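Local coordinates for gram-negative insecticidal protein (Chromobacterium piscinae, PDB 6FBM) that kills insects as a bacterial toxin that combines a MACPF module, probably used to form membrane pores, with a beta-tripod region, at residues C439-L451 / I498-A512. Residues are numbered along the deposited sequence; the frame is centred on the assembly and turned at random.
Sequences CVHQSLCADVQTL and IERLRGSIACVKTSA
A446 and C507 form the hydrogen-bonded pair of a short two-stranded antiparallel sheet. A446 N donates to C507 O at 2.7 Å, and C507 N returns a bond to A446 O. C445 and V508 make the adjoining non-hydrogen-bonded pair, and beyond it K509 N donates a hydrogen bond to L444 O (2.9 Å).

Water extends the pairing where the strands part. One water takes the amide proton of V448 and donates to I505 O, while a second joins D447 OD1, G503 N and I505 O. At the other end, the extended chain of K509 lays CB, CG and CD alongside L444 O and brings NZ to a water that it shares with S443 O and C445 O.

Apolar contacts gather around V448. Its CG1, anti to the backbone N (chi1 177°), meets L501 CD1, whereas CG2 lies beside I505 CG2 (3.9 Å) and near C507 SG. The ends of L451 and L501 meet head-on, L451 CD2 to L501 CD1 at 3.9 Å, and L451 CD1 packs on I498 CG1 as the two side chains run antiparallel. A smaller patch pairs L444 CB with A512 CB (3.8 Å); L318 of strand 318-321 packs on L444, V440 and V508.

D447 meets R502 through the aliphatic part of the arginine, OD2 lying 3.4 Å from R502 CG. The carboxylate and guanidinium planes stand 75° apart, and R502 NE instead forms a salt bridge with E499 OE2 (2.9 Å). Each carboxylate oxygen of D447 takes a bond from a water, and the one on OD2 also receives a weak bond from R502 NH1. Within the Vps62-family region, 439-451 is therefore tied to strand 506-508 by backbone bonds and to the end of helix 495-500 by aliphatic packing, with water at the D447 and K509 margins.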
loop_
_atom_site.group_PDB
_atom_site.type_symbol
_atom_site.label_atom_id
_atom_site.label_comp_id
_atom_site.label_asym_id
_atom_site.label_seq_id
_atom_site.Cartn_x
_atom_site.Cartn_y
_atom_site.Cartn_z
ATOM N N CYS A 439 29.011 28.676 50.903
ATOM C CA CYS A 439 29.716 29.692 50.150
ATOM C C CYS A 439 28.835 30.112 49.000
ATOM O O CYS A 439 27.890 29.413 48.648
ATOM C CB CYS A 439 31.033 29.123 49.642
ATOM S SG CYS A 439 32.080 28.603 50.974
ATOM N N VAL A 440 29.181 31.244 48.411
ATOM C CA VAL A 440 28.384 31.884 47.394
ATOM C C VAL A 440 29.226 31.918 46.143
ATOM O O VAL A 440 30.433 32.126 46.232
ATOM C CB VAL A 440 28.009 33.313 47.841
ATOM C CG1 VAL A 440 27.131 34.006 46.782
ATOM C CG2 VAL A 440 27.258 33.244 49.169
ATOM N N HIS A 441 28.610 31.687 44.988
ATOM C CA HIS A 441 29.363 31.657 43.738
ATOM C C HIS A 441 29.941 33.045 43.432
ATOM O O HIS A 441 29.275 34.057 43.650
ATOM C CB HIS A 441 28.519 31.144 42.549
ATOM C CG HIS A 441 29.340 30.835 41.335
ATOM N ND1 HIS A 441 29.395 31.672 40.245
ATOM C CD2 HIS A 441 30.139 29.788 41.038
ATOM C CE1 HIS A 441 30.210 31.166 39.334
ATOM N NE2 HIS A 441 30.691 30.031 39.799
ATOM N N GLN A 442 31.202 33.033 42.997
ATOM C CA GLN A 442 31.981 34.170 42.472
ATOM C C GLN A 442 31.153 35.246 41.753
ATOM O O GLN A 442 31.255 36.435 42.048
ATOM C CB GLN A 442 33.041 33.570 41.516
ATOM C CG GLN A 442 33.805 34.498 40.568
ATOM C CD GLN A 442 35.028 33.793 39.964
ATOM O OE1 GLN A 442 35.038 32.552 39.805
ATOM N NE2 GLN A 442 36.082 34.582 39.640
ATOM N N SER A 443 30.330 34.796 40.812
ATOM C CA SER A 443 29.492 35.649 39.996
ATOM C C SER A 443 28.599 36.619 40.783
ATOM O O SER A 443 28.316 37.721 40.302
ATOM C CB SER A 443 28.624 34.778 39.090
ATOM O OG SER A 443 27.866 33.846 39.855
ATOM N N LEU A 444 28.164 36.210 41.976
ATOM C CA LEU A 444 27.316 37.042 42.828
ATOM C C LEU A 444 28.090 37.876 43.833
ATOM O O LEU A 444 27.500 38.682 44.560
ATOM C CB LEU A 444 26.335 36.159 43.596
ATOM C CG LEU A 444 25.590 35.096 42.801
ATOM C CD1 LEU A 444 24.498 34.503 43.694
ATOM C CD2 LEU A 444 24.991 35.692 41.541
ATOM N N CYS A 445 29.409 37.706 43.884
ATOM C CA CYS A 445 30.220 38.352 44.902
ATOM C C CYS A 445 31.209 39.318 44.295
ATOM O O CYS A 445 31.549 39.230 43.106
ATOM C CB CYS A 445 30.989 37.308 45.698
ATOM S SG CYS A 445 29.954 36.036 46.429
ATOM N N ALA A 446 31.654 40.245 45.146
ATOM C CA ALA A 446 32.734 41.187 44.852
ATOM C C ALA A 446 33.876 40.920 45.826
ATOM O O ALA A 446 33.633 40.749 47.024
ATOM C CB ALA A 446 32.238 42.611 45.012
ATOM N N ASP A 447 35.109 40.907 45.317
ATOM C CA ASP A 447 36.304 40.793 46.168
ATOM C C ASP A 447 36.282 41.847 47.267
ATOM O O ASP A 447 35.760 42.953 47.068
ATOM C CB ASP A 447 37.589 40.988 45.343
ATOM C CG ASP A 447 37.810 39.887 44.322
ATOM O OD1 ASP A 447 37.286 38.756 44.505
ATOM O OD2 ASP A 447 38.542 40.165 43.350
ATOM N N VAL A 448 36.835 41.510 48.432
ATOM C CA VAL A 448 36.840 42.470 49.542
ATOM C C VAL A 448 37.729 43.664 49.157
ATOM O O VAL A 448 38.807 43.492 48.607
ATOM C CB VAL A 448 37.270 41.839 50.875
ATOM C CG1 VAL A 448 37.324 42.880 51.975
ATOM C CG2 VAL A 448 36.291 40.751 51.277
ATOM N N GLN A 449 37.213 44.865 49.421
ATOM C CA GLN A 449 37.910 46.121 49.148
ATOM C C GLN A 449 38.371 46.801 50.441
ATOM O O GLN A 449 39.549 47.133 50.587
ATOM C CB GLN A 449 37.017 47.038 48.328
ATOM C CG GLN A 449 36.826 46.531 46.914
ATOM C CD GLN A 449 36.207 47.550 45.992
ATOM O OE1 GLN A 449 35.247 48.249 46.348
ATOM N NE2 GLN A 449 36.782 47.664 44.790
ATOM N N THR A 450 37.442 46.968 51.376
ATOM C CA THR A 450 37.738 47.549 52.669
ATOM C C THR A 450 37.594 46.521 53.782
ATOM O O THR A 450 36.914 45.503 53.639
ATOM C CB THR A 450 36.765 48.679 52.979
ATOM O OG1 THR A 450 35.427 48.168 52.938
ATOM C CG2 THR A 450 36.913 49.797 51.955
ATOM N N LEU A 451 38.258 46.822 54.896
ATOM C CA LEU A 451 38.107 46.111 56.155
ATOM C C LEU A 451 38.022 47.213 57.210
ATOM O O LEU A 451 38.983 47.937 57.426
ATOM C CB LEU A 451 39.294 45.180 56.388
ATOM C CG LEU A 451 39.339 43.892 55.536
ATOM C CD1 LEU A 451 40.732 43.286 55.448
ATOM C CD2 LEU A 451 38.373 42.844 56.082
ATOM N N ILE A 498 44.195 42.721 52.639
ATOM C CA ILE A 498 43.044 42.665 51.706
ATOM C C ILE A 498 43.287 41.693 50.532
ATOM O O ILE A 498 42.378 40.965 50.129
ATOM C CB ILE A 498 42.675 44.073 51.176
ATOM C CG1 ILE A 498 42.133 44.938 52.324
ATOM C CG2 ILE A 498 41.624 44.002 50.066
ATOM C CD1 ILE A 498 42.283 46.438 52.090
ATOM N N GLU A 499 44.509 41.679 50.011
ATOM C CA GLU A 499 44.902 40.739 48.953
ATOM C C GLU A 499 44.816 39.283 49.384
ATOM O O GLU A 499 44.405 38.421 48.595
ATOM C CB GLU A 499 46.342 41.009 48.454
ATOM C CG GLU A 499 46.409 41.676 47.098
ATOM C CD GLU A 499 45.819 40.795 46.008
ATOM O OE1 GLU A 499 46.272 39.637 45.832
ATOM O OE2 GLU A 499 44.891 41.283 45.333
ATOM N N ARG A 500 45.212 39.015 50.623
ATOM C CA ARG A 500 45.167 37.669 51.181
ATOM C C ARG A 500 43.757 37.063 51.107
ATOM O O ARG A 500 43.615 35.859 50.905
ATOM C CB ARG A 500 45.701 37.681 52.625
ATOM C CG ARG A 500 45.553 36.386 53.421
ATOM C CD ARG A 500 46.254 35.189 52.770
ATOM N NE ARG A 500 47.674 35.132 53.135
ATOM C CZ ARG A 500 48.145 34.764 54.338
ATOM N NH1 ARG A 500 47.318 34.412 55.321
ATOM N NH2 ARG A 500 49.449 34.759 54.569
ATOM N N LEU A 501 42.734 37.910 51.238
ATOM C CA LEU A 501 41.336 37.486 51.181
ATOM C C LEU A 501 40.828 37.158 49.776
ATOM O O LEU A 501 39.789 36.537 49.634
ATOM C CB LEU A 501 40.425 38.588 51.779
ATOM C CG LEU A 501 40.635 39.015 53.226
ATOM C CD1 LEU A 501 39.564 39.994 53.669
ATOM C CD2 LEU A 501 40.700 37.806 54.166
ATOM N N ARG A 502 41.532 37.607 48.739
ATOM C CA ARG A 502 41.065 37.481 47.346
ATOM C C ARG A 502 41.089 36.028 46.898
ATOM O O ARG A 502 42.070 35.335 47.096
ATOM C CB ARG A 502 41.876 38.370 46.409
ATOM C CG ARG A 502 41.111 38.764 45.139
ATOM C CD ARG A 502 41.947 39.685 44.202
ATOM N NE ARG A 502 43.343 39.230 43.998
ATOM C CZ ARG A 502 43.849 38.579 42.942
ATOM N NH1 ARG A 502 43.108 38.318 41.868
ATOM N NH2 ARG A 502 45.128 38.236 42.963
ATOM N N GLY A 503 39.980 35.561 46.331
ATOM C CA GLY A 503 39.817 34.157 45.954
ATOM C C GLY A 503 39.216 33.265 47.024
ATOM O O GLY A 503 38.830 32.149 46.727
ATOM N N SER A 504 39.123 33.746 48.256
ATOM C CA SER A 504 38.645 32.968 49.400
ATOM C C SER A 504 37.442 33.625 50.077
ATOM O O SER A 504 36.409 33.003 50.258
ATOM C CB SER A 504 39.770 32.821 50.410
ATOM O OG SER A 504 40.730 31.910 49.943
ATOM N N ILE A 505 37.602 34.875 50.474
ATOM C CA ILE A 505 36.561 35.635 51.123
ATOM C C ILE A 505 36.094 36.696 50.168
ATOM O O ILE A 505 36.892 37.255 49.421
ATOM C CB ILE A 505 37.062 36.304 52.430
ATOM C CG1 ILE A 505 37.437 35.248 53.474
ATOM C CG2 ILE A 505 36.043 37.298 52.990
ATOM C CD1 ILE A 505 36.221 34.570 54.085
ATOM N N ALA A 506 34.798 36.986 50.217
ATOM C CA ALA A 506 34.216 38.037 49.399
ATOM C C ALA A 506 33.012 38.661 50.087
ATOM O O ALA A 506 32.635 38.258 51.199
ATOM C CB ALA A 506 33.838 37.489 48.043
ATOM N N CYS A 507 32.445 39.676 49.440
ATOM C CA CYS A 507 31.177 40.276 49.846
ATOM C C CYS A 507 30.146 40.053 48.754
ATOM O O CYS A 507 30.482 40.017 47.577
ATOM C CB CYS A 507 31.341 41.768 50.078
ATOM S SG CYS A 507 32.605 42.176 51.263
ATOM N N VAL A 508 28.886 39.952 49.162
ATOM C CA VAL A 508 27.813 39.593 48.262
ATOM C C VAL A 508 27.161 40.854 47.716
ATOM O O VAL A 508 26.773 41.735 48.486
ATOM C CB VAL A 508 26.790 38.636 48.920
ATOM C CG1 VAL A 508 26.057 39.239 50.135
ATOM C CG2 VAL A 508 25.819 38.099 47.877
ATOM N N LYS A 509 27.059 40.915 46.373
ATOM C CA LYS A 509 26.500 42.051 45.635
ATOM C C LYS A 509 25.029 42.335 45.952
ATOM O O LYS A 509 24.214 41.399 46.081
ATOM C CB LYS A 509 26.587 41.812 44.127
ATOM C CG LYS A 509 27.985 41.805 43.528
ATOM C CD LYS A 509 27.911 41.343 42.073
ATOM C CE LYS A 509 29.029 41.855 41.201
ATOM N NZ LYS A 509 28.826 41.285 39.841
ATOM N N THR A 510 24.694 43.630 46.012
ATOM C CA THR A 510 23.313 44.078 46.163
ATOM C C THR A 510 22.457 43.625 44.967
ATOM O O THR A 510 21.280 43.268 45.142
ATOM C CB THR A 510 23.239 45.617 46.338
ATOM O OG1 THR A 510 23.980 45.993 47.497
ATOM C CG2 THR A 510 21.779 46.115 46.497
ATOM N N SER A 511 23.054 43.623 43.767
ATOM C CA SER A 511 22.327 43.215 42.564
ATOM C C SER A 511 21.878 41.748 42.545
ATOM O O SER A 511 20.955 41.416 41.809
ATOM C CB SER A 511 23.120 43.551 41.288
ATOM O OG SER A 511 24.422 43.016 41.317
ATOM N N ALA A 512 22.506 40.890 43.363
ATOM C CA ALA A 512 22.194 39.444 43.416
ATOM C C ALA A 512 21.177 39.082 44.488
ATOM O O ALA A 512 20.732 37.922 44.579
ATOM C CB ALA A 512 23.474 38.644 43.615
HETATM O O HOH W 1 30.755 38.915 40.008
HETATM O O HOH W 2 40.048 39.484 41.428
HETATM O O HOH W 3 37.507 37.073 46.675
HETATM O O HOH W 4 38.543 39.376 48.433
#